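Local coordinates for endoglucanase E (Clostridium thermocellum, PDB 2WAO), which probably removes acetyl groups from plant cell-wall polysaccharides through an esterase domain that also binds cellulose chains, and cleaves beta-1,4-glucan through a separate cellulase domain, at residues V205-D208 and F209-V213; A160-A163 and R164-A168; P311-A314 and T315-M319; F107-S111 and G112-A116. All coordinates share one frame; numbering follows the deposited sequence. Where two conformers were deposited one is given.

Contact 1: residues V205-D208 and F209-V213; sequences VRWD and FSKYV
Asp208 O accepts from Lys211 N at 3.1 Å, with the donor above the carbonyl plane, closing a beta turn whose inner residues, Phe209 and Ser210, have helical backbone angles. The Asp208 side chain bonds into the same bend. With CG anti to the backbone N (chi1 176°), its carboxylate reaches forward along the chain, and OD1 takes the amide of Ser210 N at 3.0 Å from above the carboxylate plane. A water donates to Asp208 OD2. The result is an Asx turn overlapping a beta turn, a compact device for redirecting a chain; here it follows strand 205-206 and leads toward strand 216-220, the middle strand of the parallel sheet in the GDSL-type hydrolase domain. Lys211 runs extended past Asp208, its CE 3.8 Å from Asp208 CB, and its NZ shares a second water with Asp208 N. The aromatic residues form the other half of the contact. Trp207 meets Phe209 in a T-shaped stack, planes at 78°, its CD1 pointing at the centre of the Phe209 face from 3.5 Å above. At another part of the indole edge, Trp207 CZ2 packs on Tyr212 CB at 3.8 Å. Trp207 NE1 donates a hydrogen bond to a water at 2.9 Å, which in turn donates to Tyr212 O. Arg16 makes a cation-pi contact with Trp207, while Tyr212 OH is hydrogen-bonded to Ser169 OG and Ile125 O.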
loop_
_atom_site.group_PDB
_atom_site.type_symbol
_atom_site.label_atom_id
_atom_site.label_comp_id
_atom_site.label_asym_id
_atom_site.label_seq_id
_atom_site.Cartn_x
_atom_site.Cartn_y
_atom_site.Cartn_z
ATOM N N VAL A 205 18.337 -1.732 -1.611
ATOM C CA VAL A 205 18.489 -1.477 -0.150
ATOM C C VAL A 205 17.525 -2.415 0.578
ATOM O O VAL A 205 16.321 -2.281 0.420
ATOM C CB VAL A 205 18.225 -0.012 0.219
ATOM C CG1 VAL A 205 18.235 0.195 1.770
ATOM C CG2 VAL A 205 19.263 0.883 -0.467
ATOM N N ARG A 206 18.073 -3.369 1.325
ATOM C CA ARG A 206 17.287 -4.401 2.019
ATOM C C ARG A 206 16.599 -3.852 3.244
ATOM O O ARG A 206 17.191 -3.074 3.991
ATOM C CB ARG A 206 18.178 -5.561 2.432
ATOM C CG ARG A 206 18.582 -6.362 1.220
ATOM C CD ARG A 206 19.083 -7.745 1.579
ATOM N NE ARG A 206 19.130 -8.535 0.356
ATOM C CZ ARG A 206 18.356 -9.579 0.060
ATOM N NH1 ARG A 206 17.443 -10.066 0.915
ATOM N NH2 ARG A 206 18.549 -10.166 -1.112
ATOM N N TRP A 207 15.360 -4.289 3.442
ATOM C CA TRP A 207 14.546 -3.938 4.628
ATOM C C TRP A 207 14.863 -4.832 5.834
ATOM O O TRP A 207 15.030 -6.053 5.691
ATOM C CB TRP A 207 13.055 -4.126 4.274
ATOM C CG TRP A 207 12.141 -3.911 5.403
ATOM C CD1 TRP A 207 11.282 -4.840 5.945
ATOM C CD2 TRP A 207 11.939 -2.686 6.145
ATOM N NE1 TRP A 207 10.577 -4.270 6.959
ATOM C CE2 TRP A 207 10.948 -2.957 7.113
ATOM C CE3 TRP A 207 12.514 -1.388 6.080
ATOM C CZ2 TRP A 207 10.484 -1.974 8.036
ATOM C CZ3 TRP A 207 12.072 -0.410 6.990
ATOM C CH2 TRP A 207 11.049 -0.718 7.961
ATOM N N ASP A 208 14.964 -4.226 7.021
ATOM C CA ASP A 208 15.203 -5.005 8.235
ATOM C C ASP A 208 13.818 -5.301 8.813
ATOM O O ASP A 208 13.115 -4.381 9.276
ATOM C CB ASP A 208 16.061 -4.226 9.216
ATOM C CG ASP A 208 16.259 -4.952 10.534
ATOM O OD1 ASP A 208 15.719 -6.079 10.728
ATOM O OD2 ASP A 208 16.968 -4.372 11.366
ATOM N N PHE A 209 13.388 -6.555 8.687
ATOM C CA PHE A 209 12.038 -6.948 9.147
ATOM C C PHE A 209 11.788 -6.798 10.662
ATOM O O PHE A 209 10.631 -6.844 11.105
ATOM C CB PHE A 209 11.687 -8.358 8.629
ATOM C CG PHE A 209 11.330 -8.363 7.170
ATOM C CD1 PHE A 209 10.014 -8.240 6.797
ATOM C CD2 PHE A 209 12.322 -8.472 6.184
ATOM C CE1 PHE A 209 9.632 -8.205 5.453
ATOM C CE2 PHE A 209 11.977 -8.428 4.804
ATOM C CZ PHE A 209 10.627 -8.306 4.442
ATOM N N SER A 210 12.837 -6.599 11.458
ATOM C CA SER A 210 12.582 -6.395 12.894
ATOM C C SER A 210 12.005 -5.009 13.175
ATOM O O SER A 210 11.452 -4.775 14.256
ATOM C CB SER A 210 13.842 -6.609 13.740
ATOM O OG SER A 210 14.725 -5.523 13.567
ATOM N N LYS A 211 12.138 -4.092 12.212
ATOM C CA LYS A 211 11.778 -2.696 12.433
ATOM C C LYS A 211 10.278 -2.485 12.414
ATOM O O LYS A 211 9.777 -1.458 12.894
ATOM C CB LYS A 211 12.454 -1.795 11.394
ATOM C CG LYS A 211 13.994 -1.872 11.450
ATOM C CD LYS A 211 14.530 -0.769 10.521
ATOM C CE LYS A 211 16.065 -0.706 10.523
ATOM N NZ LYS A 211 16.517 0.144 9.374
ATOM N N TYR A 212 9.541 -3.459 11.893
ATOM C CA TYR A 212 8.083 -3.274 11.819
ATOM C C TYR A 212 7.445 -4.643 11.861
ATOM O O TYR A 212 7.528 -5.388 10.878
ATOM C CB TYR A 212 7.708 -2.538 10.520
ATOM C CG TYR A 212 6.224 -2.164 10.382
ATOM C CD1 TYR A 212 5.730 -0.950 10.912
ATOM C CD2 TYR A 212 5.346 -2.997 9.690
ATOM C CE1 TYR A 212 4.355 -0.588 10.756
ATOM C CE2 TYR A 212 3.986 -2.635 9.516
ATOM C CZ TYR A 212 3.499 -1.452 10.089
ATOM O OH TYR A 212 2.153 -1.092 9.894
ATOM N N VAL A 213 6.851 -4.999 13.003
ATOM C CA VAL A 213 6.278 -6.340 13.123
ATOM C C VAL A 213 4.751 -6.225 13.223
ATOM O O VAL A 213 4.219 -5.934 14.281
ATOM C CB VAL A 213 6.889 -7.110 14.315
ATOM C CG1 VAL A 213 6.231 -8.509 14.439
ATOM C CG2 VAL A 213 8.415 -7.229 14.112
HETATM O O HOH W 1 8.185 -5.156 8.291
HETATM O O HOH W 2 15.879 -1.444 7.246
HETATM O O HOH W 3 17.796 -5.851 13.692
#

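Contact 2: residues A160-A163 and R164-A168; sequences AITA and RNLNA. With FMT (formic acid), chain I.
Arg164 folds back over Ala160 and Ile161 in the last turns of helix 158-165, which ends in a Schellman motif. Asn167 leaves the helix with positive phi; its amide bonds to Arg164 O, while Ala168 N reaches back to Ala163 O at 3.0 Å. The chain then enters strand 168-174 of the parallel sheet in the SGNH-type hydrolase domain. Followed outward, Arg164 first passes over helix backbone: CB lies near the carbonyl oxygens of Ala160 and Ile161, and CG is 3.5 Å from Ala160 O. A turn about the CG-CD bond (chi3 -62°) swings the guanidinium back toward the preceding turn, one of its faces looking onto Ala160 O and Ile161 CA. Its edge holds a formic acid molecule, probably from the crystallisation liquor, in a two-pronged grip: NE donates to O2 and NH2 to O1 of this ligand, each at 2.9 Å, with N-H...O angles of 173° and 175°. Such a paired, nearly straight geometry would suit a formate anion. NH2 also touches Ile161 CG1 at 3.5 Å, and NH1 lies against Ala160 CB while bonding to Tyr155 O; the Tyr155 ring adds a cation-pi contact. Asn165 stands alongside Ile161, its OD1 bonded to Thr324 OG1 of helix 313-331. On the buried flank, Thr162 and Leu166 point the same way, and Thr162 CG2 rests 3.8 Å from Leu166 CD1.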
loop_
_atom_site.group_PDB
_atom_site.type_symbol
_atom_site.label_atom_id
_atom_site.label_comp_id
_atom_site.label_asym_id
_atom_site.label_seq_id
_atom_site.Cartn_x
_atom_site.Cartn_y
_atom_site.Cartn_z
ATOM N N ALA A 160 -5.521 1.468 2.736
ATOM C CA ALA A 160 -5.384 2.659 3.586
ATOM C C ALA A 160 -6.664 2.925 4.365
ATOM O O ALA A 160 -6.644 3.332 5.545
ATOM C CB ALA A 160 -5.051 3.876 2.748
ATOM N N ILE A 161 -7.788 2.669 3.713
ATOM C CA ILE A 161 -9.065 2.965 4.342
ATOM C C ILE A 161 -9.272 1.955 5.528
ATOM O O ILE A 161 -9.713 2.343 6.658
ATOM C CB ILE A 161 -10.203 2.796 3.310
ATOM C CG1 ILE A 161 -10.132 3.868 2.194
ATOM C CG2 ILE A 161 -11.586 2.837 4.054
ATOM C CD1 ILE A 161 -11.014 3.481 0.972
ATOM N N THR A 162 -8.923 0.685 5.277
ATOM C CA THR A 162 -9.010 -0.396 6.319
ATOM C C THR A 162 -8.100 -0.022 7.521
ATOM O O THR A 162 -8.502 -0.121 8.675
ATOM C CB THR A 162 -8.600 -1.768 5.689
ATOM O OG1 THR A 162 -9.590 -2.154 4.712
ATOM C CG2 THR A 162 -8.522 -2.895 6.760
ATOM N N ALA A 163 -6.883 0.430 7.235
ATOM C CA ALA A 163 -5.981 0.829 8.302
ATOM C C ALA A 163 -6.560 1.999 9.116
ATOM O O ALA A 163 -6.508 1.953 10.349
ATOM C CB ALA A 163 -4.564 1.139 7.774
ATOM N N ARG A 164 -7.125 3.009 8.446
ATOM C CA ARG A 164 -7.715 4.134 9.185
ATOM C C ARG A 164 -8.922 3.593 9.974
ATOM O O ARG A 164 -9.070 3.975 11.146
ATOM C CB ARG A 164 -8.126 5.285 8.258
ATOM C CG ARG A 164 -6.987 6.060 7.724
ATOM C CD ARG A 164 -7.460 7.339 7.036
ATOM N NE ARG A 164 -8.327 7.112 5.880
ATOM C CZ ARG A 164 -7.892 6.922 4.627
ATOM N NH1 ARG A 164 -6.582 6.856 4.347
ATOM N NH2 ARG A 164 -8.771 6.748 3.663
ATOM N N ASN A 165 -9.736 2.718 9.388
ATOM C CA ASN A 165 -10.918 2.145 10.088
ATOM C C ASN A 165 -10.478 1.495 11.402
ATOM O O ASN A 165 -11.167 1.615 12.420
ATOM C CB ASN A 165 -11.659 1.049 9.273
ATOM C CG ASN A 165 -12.499 1.591 8.103
ATOM O OD1 ASN A 165 -12.886 0.820 7.177
ATOM N ND2 ASN A 165 -12.771 2.877 8.115
ATOM N N LEU A 166 -9.321 0.817 11.378
ATOM C CA LEU A 166 -8.812 0.055 12.531
ATOM C C LEU A 166 -7.870 0.803 13.456
ATOM O O LEU A 166 -7.370 0.220 14.433
ATOM C CB LEU A 166 -8.114 -1.233 12.059
ATOM C CG LEU A 166 -8.990 -2.213 11.264
ATOM C CD1 LEU A 166 -8.114 -3.215 10.521
ATOM C CD2 LEU A 166 -10.013 -2.930 12.112
ATOM N N ASN A 167 -7.591 2.068 13.175
ATOM C CA ASN A 167 -6.596 2.842 13.926
ATOM C C ASN A 167 -5.217 2.142 13.947
ATOM O O ASN A 167 -4.525 2.084 14.975
ATOM C CB ASN A 167 -7.080 3.115 15.359
ATOM C CG ASN A 167 -6.298 4.231 16.024
ATOM O OD1 ASN A 167 -5.987 5.225 15.385
ATOM N ND2 ASN A 167 -5.989 4.074 17.309
ATOM N N ALA A 168 -4.836 1.668 12.769
ATOM C CA ALA A 168 -3.617 0.909 12.561
ATOM C C ALA A 168 -2.716 1.621 11.568
ATOM O O ALA A 168 -3.181 2.326 10.677
ATOM C CB ALA A 168 -3.971 -0.457 12.042
HETATM C C FMT I . -11.802 6.555 5.490
HETATM O O1 FMT I . -11.636 6.937 4.305
HETATM O O2 FMT I . -11.129 6.916 6.492
#

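Contact 3: residues P311-A314 and T315-M319; sequences PSIA and THQLM
Pro311 lays its CB against Thr315 CG2 at 3.6 Å, and the same CB borders the His316 ring near NE2. Its carbonyl is tied to that ring through a water that donates to Pro311 O and is hydrogen-bonded to His316 NE2 at 2.8 Å; the water lies in the ring plane, and ND1 at another corner pairs with Tyr158 N, which together would limit rotation of the imidazole. Ser312 follows as the N-cap of helix 313-331. Its OG, turned between the backbone N and the carbonyl carbon (chi1 64°), accepts from Thr315 N at 3.1 Å and is also bonded to Thr303 O. A second water accepts hydrogen bonds from Ser312 N and Thr315 OG1, and Thr315 OG1 is also hydrogen-bonded to Thr303 OG1. Only Pro311 separates this cap from Asp308, Trp309 and His310, which line the glycan pocket of the SGNH-type esterase domain. Ser312 O then opens the helical bonding by accepting from His316 N at 2.9 Å. Ile313 bonds Gln317 N through its carbonyl and sets CG2 against Gln317 CD at 3.8 Å. Ala314 O, last of the segment, takes Leu318 N at 3.0 Å.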
loop_
_atom_site.group_PDB
_atom_site.type_symbol
_atom_site.label_atom_id
_atom_site.label_comp_id
_atom_site.label_asym_id
_atom_site.label_seq_id
_atom_site.Cartn_x
_atom_site.Cartn_y
_atom_site.Cartn_z
ATOM N N PRO A 311 -10.093 -0.990 -9.749
ATOM C CA PRO A 311 -11.241 -0.568 -8.918
ATOM C C PRO A 311 -11.407 0.955 -8.730
ATOM O O PRO A 311 -10.428 1.667 -8.547
ATOM C CB PRO A 311 -11.006 -1.288 -7.574
ATOM C CG PRO A 311 -10.135 -2.494 -7.949
ATOM C CD PRO A 311 -9.212 -1.923 -9.022
ATOM N N SER A 312 -12.674 1.397 -8.729
ATOM C CA SER A 312 -13.047 2.780 -8.397
ATOM C C SER A 312 -12.896 2.986 -6.873
ATOM O O SER A 312 -12.736 1.988 -6.111
ATOM C CB SER A 312 -14.532 2.976 -8.761
ATOM O OG SER A 312 -15.335 2.123 -7.941
ATOM N N ILE A 313 -12.981 4.242 -6.417
ATOM C CA ILE A 313 -12.969 4.486 -4.977
ATOM C C ILE A 313 -14.147 3.788 -4.301
ATOM O O ILE A 313 -13.989 3.212 -3.213
ATOM C CB ILE A 313 -12.895 5.976 -4.658
ATOM C CG1 ILE A 313 -11.446 6.428 -4.932
ATOM C CG2 ILE A 313 -13.206 6.215 -3.156
ATOM C CD1 ILE A 313 -11.330 7.874 -5.142
ATOM N N ALA A 314 -15.334 3.826 -4.929
ATOM C CA ALA A 314 -16.444 3.088 -4.353
ATOM C C ALA A 314 -16.174 1.597 -4.118
ATOM O O ALA A 314 -16.552 1.041 -3.080
ATOM C CB ALA A 314 -17.737 3.299 -5.225
ATOM N N THR A 315 -15.536 0.958 -5.097
ATOM C CA THR A 315 -15.183 -0.452 -4.991
ATOM C C THR A 315 -14.116 -0.642 -3.861
ATOM O O THR A 315 -14.268 -1.549 -3.034
ATOM C CB THR A 315 -14.675 -0.988 -6.323
ATOM O OG1 THR A 315 -15.759 -1.026 -7.291
ATOM C CG2 THR A 315 -14.123 -2.438 -6.144
ATOM N N HIS A 316 -13.120 0.245 -3.789
ATOM C CA HIS A 316 -12.162 0.233 -2.663
ATOM C C HIS A 316 -12.859 0.356 -1.315
ATOM O O HIS A 316 -12.503 -0.347 -0.372
ATOM C CB HIS A 316 -11.083 1.311 -2.813
ATOM C CG HIS A 316 -9.993 0.956 -3.788
ATOM N ND1 HIS A 316 -8.909 0.177 -3.432
ATOM C CD2 HIS A 316 -9.794 1.309 -5.089
ATOM C CE1 HIS A 316 -8.072 0.087 -4.456
ATOM N NE2 HIS A 316 -8.600 0.734 -5.486
ATOM N N GLN A 317 -13.877 1.228 -1.235
ATOM C CA GLN A 317 -14.622 1.380 -0.016
ATOM C C GLN A 317 -15.340 0.083 0.363
ATOM O O GLN A 317 -15.256 -0.312 1.489
ATOM C CB GLN A 317 -15.566 2.591 -0.076
ATOM C CG GLN A 317 -14.750 3.890 -0.101
ATOM C CD GLN A 317 -15.592 5.109 -0.350
ATOM O OE1 GLN A 317 -16.398 5.143 -1.283
ATOM N NE2 GLN A 317 -15.406 6.137 0.482
ATOM N N LEU A 318 -16.017 -0.562 -0.580
ATOM C CA LEU A 318 -16.662 -1.865 -0.317
ATOM C C LEU A 318 -15.652 -2.915 0.198
ATOM O O LEU A 318 -15.946 -3.712 1.098
ATOM C CB LEU A 318 -17.334 -2.415 -1.576
ATOM C CG LEU A 318 -18.605 -1.689 -2.078
ATOM C CD1 LEU A 318 -19.188 -2.461 -3.237
ATOM C CD2 LEU A 318 -19.616 -1.503 -0.898
ATOM N N MET A 319 -14.497 -2.959 -0.434
ATOM C CA MET A 319 -13.436 -3.899 -0.035
ATOM C C MET A 319 -13.001 -3.602 1.391
ATOM O O MET A 319 -12.840 -4.517 2.235
ATOM C CB MET A 319 -12.274 -3.744 -1.003
ATOM C CG MET A 319 -12.524 -4.274 -2.378
ATOM S SD MET A 319 -11.097 -3.919 -3.506
ATOM C CE MET A 319 -9.925 -5.100 -2.910
HETATM O O HOH W 4 -7.818 1.015 -8.132
HETATM O O HOH W 5 -14.592 -0.715 -9.645
#

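Contact 4: residues F107-S111 and G112-A116; sequences FDFGS and GKLLA
Phe109 and Gly112 are the end residues of a tight surface turn that joins strand 102-108 to strand 113-114, two strands belonging to different antiparallel sheets. Gly112 N donates to Phe109 O at 3.0 Å, with an N-H...O angle of 145° and the donor above the carbonyl plane, and the bond closes a type II' beta turn. Gly110 occupies the second position with positive phi, a conformation glycine adopts easily. An Asx turn overlaps its start: Asp108 OD2 accepts from Gly110 N at 2.7 Å, met from above the carboxylate plane, so a side chain at the strand end bonds to the backbone of the turn. The Phe109 side chain lies against the returning chain. Its CB is 3.9 Å from Lys113 N, and its CD2 comes within 3.8 Å of Leu114 N. Further out along the ring, CE2 touches Leu114 CD1 at 3.8 Å, with CZ almost as near to the same methyl. Leu114 CG, anti to the backbone N (chi1 -168°), turns the branch toward the ring, and chi2 brings CD1 up to it. Phe38 meets the Phe109 ring with planes about 20° apart, while Leu36 and Ala43 add apolar neighbours from strands 33-40 and 43-49. A short turn carrying the chain from one sheet to another, with an aromatic residue packed beside it, fits the beta-sandwich expected of the N-terminal domain of family 2 carbohydrate esterases.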
loop_
_atom_site.group_PDB
_atom_site.type_symbol
_atom_site.label_atom_id
_atom_site.label_comp_id
_atom_site.label_asym_id
_atom_site.label_seq_id
_atom_site.Cartn_x
_atom_site.Cartn_y
_atom_site.Cartn_z
ATOM N N PHE A 107 11.623 20.056 6.541
ATOM C CA PHE A 107 10.417 20.854 6.659
ATOM C C PHE A 107 10.773 22.264 7.060
ATOM O O PHE A 107 11.835 22.496 7.633
ATOM C CB PHE A 107 9.474 20.228 7.695
ATOM C CG PHE A 107 8.781 18.972 7.208
ATOM C CD1 PHE A 107 7.507 19.040 6.643
ATOM C CD2 PHE A 107 9.395 17.719 7.340
ATOM C CE1 PHE A 107 6.862 17.848 6.184
ATOM C CE2 PHE A 107 8.766 16.533 6.902
ATOM C CZ PHE A 107 7.517 16.604 6.327
ATOM N N ASP A 108 9.870 23.206 6.778
ATOM C CA ASP A 108 9.984 24.569 7.305
ATOM C C ASP A 108 8.620 25.077 7.776
ATOM O O ASP A 108 7.624 24.964 7.059
ATOM C CB ASP A 108 10.573 25.532 6.276
ATOM C CG ASP A 108 10.759 26.930 6.872
ATOM O OD1 ASP A 108 11.861 27.185 7.349
ATOM O OD2 ASP A 108 9.797 27.706 6.973
ATOM N N PHE A 109 8.593 25.659 8.963
ATOM C CA PHE A 109 7.346 26.101 9.560
ATOM C C PHE A 109 7.227 27.623 9.679
ATOM O O PHE A 109 6.440 28.134 10.488
ATOM C CB PHE A 109 7.132 25.388 10.903
ATOM C CG PHE A 109 7.157 23.881 10.775
ATOM C CD1 PHE A 109 6.076 23.209 10.201
ATOM C CD2 PHE A 109 8.269 23.147 11.185
ATOM C CE1 PHE A 109 6.089 21.820 10.017
ATOM C CE2 PHE A 109 8.296 21.734 11.044
ATOM C CZ PHE A 109 7.200 21.074 10.450
ATOM N N GLY A 110 7.991 28.338 8.860
ATOM C CA GLY A 110 8.008 29.788 8.931
ATOM C C GLY A 110 8.487 30.253 10.293
ATOM O O GLY A 110 9.553 29.845 10.741
ATOM N N SER A 111 7.691 31.097 10.958
ATOM C CA SER A 111 8.063 31.623 12.264
ATOM C C SER A 111 7.672 30.666 13.381
ATOM O O SER A 111 8.012 30.882 14.546
ATOM C CB SER A 111 7.459 33.013 12.474
ATOM O OG SER A 111 8.265 33.966 11.797
ATOM N N GLY A 112 6.967 29.586 13.007
ATOM C CA GLY A 112 6.557 28.556 13.965
ATOM C C GLY A 112 7.649 27.514 14.214
ATOM O O GLY A 112 8.831 27.796 14.035
ATOM N N LYS A 113 7.257 26.317 14.657
ATOM C CA LYS A 113 8.232 25.269 15.060
ATOM C C LYS A 113 7.631 23.876 15.049
ATOM O O LYS A 113 6.413 23.702 15.150
ATOM C CB LYS A 113 8.785 25.539 16.463
ATOM C CG LYS A 113 7.729 25.550 17.551
ATOM C CD LYS A 113 8.288 25.923 18.959
ATOM C CE LYS A 113 7.202 25.722 20.006
ATOM N NZ LYS A 113 7.720 26.002 21.416
ATOM N N LEU A 114 8.516 22.896 14.951
ATOM C CA LEU A 114 8.140 21.483 15.184
ATOM C C LEU A 114 7.768 21.220 16.656
ATOM O O LEU A 114 8.440 21.707 17.569
ATOM C CB LEU A 114 9.301 20.599 14.786
ATOM C CG LEU A 114 9.042 19.095 14.667
ATOM C CD1 LEU A 114 8.097 18.848 13.481
ATOM C CD2 LEU A 114 10.364 18.338 14.506
ATOM N N LEU A 115 6.697 20.458 16.872
ATOM C CA LEU A 115 6.243 20.057 18.206
ATOM C C LEU A 115 6.459 18.545 18.389
ATOM O O LEU A 115 6.832 17.882 17.449
ATOM C CB LEU A 115 4.756 20.373 18.354
ATOM C CG LEU A 115 4.280 21.813 18.361
ATOM C CD1 LEU A 115 2.721 21.872 18.448
ATOM C CD2 LEU A 115 4.929 22.588 19.517
ATOM N N ALA A 116 6.308 18.027 19.615
ATOM C CA ALA A 116 6.345 16.566 19.853
ATOM C C ALA A 116 5.493 15.776 18.840
ATOM O O ALA A 116 4.329 16.130 18.601
ATOM C CB ALA A 116 5.871 16.254 21.289
HETATM O O HOH W 6 11.079 29.718 13.288
HETATM O O HOH W 7 9.968 29.563 15.364
#

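Contacts 2 and 3 are partly buried, whereas contacts 1 and 4 lie at the surface. Only contacts 2 and 3 touch: Ile161 CD1 packs on Gln317 CG at 3.9 Å, bringing the end of helix 158-165 beside the beginning of helix 313-331. One thus shows a helix finishing through backbone bonds, the other a helix starting on a serine hydroxyl. Contacts 1 and 4 both use an aspartate carboxylate to shape a turn beside an aromatic residue, yet they belong to different domains, their centres about 30 Å apart; contact 1 is rich in bridging water and ring stacking, while contact 4 relies on a glycine at the turn and on apolar packing.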